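Local structure of factor H binding protein (Treponema denticola, 3R15) at residues K23-K28 with N55-A60. The protein probably binds the host complement regulator factor H at the surface of this spirochaete. Residues are numbered along the deposited sequence; the frame is centred on the assembly and turned at random.
Sequences KAHYEK and NTEALA
H25 reaches from helix 20-36 across to helix 44-59 and gives its NE2 hydrogen to the carboxylate of E57. The bond is nearly straight: NE2 of H25 lies 3.0 Å from OE1 of E57, with 169° at the hydrogen. The oxygen sits at the ring edge, close to the imidazole plane. Seen from the glutamate, the donor comes to the anti side of OE1, tilted somewhat out of the carboxylate plane, and the two flat groups are turned 64° against each other. With its CG anti to the backbone N (chi1 -176°), H25 sends the ring out from its helix to the neighbouring one. The E57 chain runs extended beyond CG and crosses the histidine at about a right angle.

Beyond this bond the touching is van der Waals packing. CB of E57 lies 3.6 Å from NE2 of H25, and CE1 of H25 approaches the methyl CB of A58 at 4.1 Å. The backbones stay further apart, the CA atoms of H25 and A58 being 7.5 Å from each other.

The second ring nitrogen, ND1, is hydrogen-bonded to the hydroxyl of Y63 on strand 63-67, so both nitrogens are engaged and the rotation of the ring is probably fixed. A58 also packs on Y63. The result is a His-carboxylate hydrogen bond bridging two packed helices, extended through Y63 to the two-stranded antiparallel sheet of this small alpha+beta fold.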
loop_
_atom_site.group_PDB
_atom_site.type_symbol
_atom_site.label_atom_id
_atom_site.label_comp_id
_atom_site.label_asym_id
_atom_site.label_seq_id
_atom_site.Cartn_x
_atom_site.Cartn_y
_atom_site.Cartn_z
ATOM N N LYS A 23 0.936 10.597 5.946
ATOM C CA LYS A 23 0.951 10.763 4.493
ATOM C C LYS A 23 2.312 10.461 3.885
ATOM O O LYS A 23 2.397 9.915 2.780
ATOM C CB LYS A 23 0.490 12.179 4.118
ATOM C CG LYS A 23 0.306 12.398 2.617
ATOM N N ALA A 24 3.378 10.823 4.591
ATOM C CA ALA A 24 4.729 10.580 4.101
ATOM C C ALA A 24 5.008 9.086 4.047
ATOM O O ALA A 24 5.594 8.579 3.086
ATOM C CB ALA A 24 5.758 11.288 4.983
ATOM N N HIS A 25 4.581 8.386 5.089
ATOM C CA HIS A 25 4.778 6.945 5.161
ATOM C C HIS A 25 3.983 6.243 4.072
ATOM O O HIS A 25 4.501 5.347 3.407
ATOM C CB HIS A 25 4.375 6.419 6.533
ATOM C CG HIS A 25 4.632 4.956 6.717
ATOM N ND1 HIS A 25 3.641 4.007 6.596
ATOM C CD2 HIS A 25 5.762 4.282 7.034
ATOM C CE1 HIS A 25 4.153 2.808 6.820
ATOM N NE2 HIS A 25 5.435 2.948 7.096
ATOM N N TYR A 26 2.738 6.677 3.888
ATOM C CA TYR A 26 1.841 6.088 2.905
ATOM C C TYR A 26 2.359 6.326 1.493
ATOM O O TYR A 26 2.411 5.408 0.676
ATOM C CB TYR A 26 0.427 6.645 3.065
ATOM C CG TYR A 26 -0.516 6.238 1.963
ATOM C CD1 TYR A 26 -1.026 4.949 1.903
ATOM C CD2 TYR A 26 -0.890 7.141 0.973
ATOM C CE1 TYR A 26 -1.885 4.569 0.884
ATOM C CE2 TYR A 26 -1.752 6.778 -0.043
ATOM C CZ TYR A 26 -2.245 5.492 -0.087
ATOM O OH TYR A 26 -3.096 5.130 -1.097
ATOM N N GLU A 27 2.773 7.556 1.207
ATOM C CA GLU A 27 3.298 7.847 -0.124
ATOM C C GLU A 27 4.617 7.128 -0.411
ATOM O O GLU A 27 4.863 6.697 -1.541
ATOM C CB GLU A 27 3.426 9.355 -0.315
ATOM C CG GLU A 27 2.114 9.978 -0.653
ATOM C CD GLU A 27 1.554 9.410 -1.956
ATOM O OE1 GLU A 27 2.334 9.265 -2.930
ATOM O OE2 GLU A 27 0.346 9.093 -2.007
ATOM N N LYS A 28 5.456 6.982 0.612
ATOM C CA LYS A 28 6.693 6.224 0.473
ATOM C C LYS A 28 6.358 4.779 0.096
ATOM O O LYS A 28 7.024 4.175 -0.740
ATOM C CB LYS A 28 7.500 6.275 1.768
ATOM C CG LYS A 28 8.733 5.390 1.783
ATOM N N ASN A 55 1.454 -2.570 7.411
ATOM C CA ASN A 55 0.524 -2.191 8.471
ATOM C C ASN A 55 1.093 -2.302 9.870
ATOM O O ASN A 55 0.669 -1.581 10.775
ATOM C CB ASN A 55 -0.783 -2.965 8.347
ATOM C CG ASN A 55 -1.711 -2.333 7.357
ATOM O OD1 ASN A 55 -1.743 -1.110 7.221
ATOM N ND2 ASN A 55 -2.481 -3.149 6.666
ATOM N N THR A 56 2.055 -3.192 10.055
ATOM C CA THR A 56 2.754 -3.261 11.339
ATOM C C THR A 56 3.515 -1.958 11.565
ATOM O O THR A 56 3.501 -1.397 12.666
ATOM C CB THR A 56 3.698 -4.463 11.385
ATOM O OG1 THR A 56 2.918 -5.662 11.280
ATOM C CG2 THR A 56 4.494 -4.488 12.720
ATOM N N GLU A 57 4.157 -1.456 10.511
ATOM C CA GLU A 57 4.811 -0.143 10.574
ATOM C C GLU A 57 3.800 0.996 10.747
ATOM O O GLU A 57 3.989 1.895 11.572
ATOM C CB GLU A 57 5.640 0.127 9.311
ATOM C CG GLU A 57 6.881 -0.727 9.133
ATOM C CD GLU A 57 7.663 -0.322 7.887
ATOM O OE1 GLU A 57 7.477 0.817 7.408
ATOM O OE2 GLU A 57 8.465 -1.136 7.378
ATOM N N ALA A 58 2.735 0.977 9.953
ATOM C CA ALA A 58 1.777 2.082 9.949
ATOM C C ALA A 58 1.094 2.210 11.311
ATOM O O ALA A 58 0.690 3.292 11.739
ATOM C CB ALA A 58 0.753 1.885 8.844
ATOM N N LEU A 59 0.975 1.081 11.986
ATOM C CA LEU A 59 0.409 1.026 13.317
ATOM C C LEU A 59 1.106 2.014 14.269
ATOM O O LEU A 59 0.458 2.698 15.064
ATOM C CB LEU A 59 0.556 -0.408 13.802
ATOM C CG LEU A 59 0.054 -0.771 15.172
ATOM C CD1 LEU A 59 -1.415 -0.338 15.359
ATOM C CD2 LEU A 59 0.245 -2.281 15.274
ATOM N N ALA A 60 2.428 2.096 14.170
ATOM C CA ALA A 60 3.212 3.023 14.993
ATOM C C ALA A 60 2.887 4.482 14.678
ATOM O O ALA A 60 3.171 5.376 15.474
ATOM C CB ALA A 60 4.698 2.756 14.819
#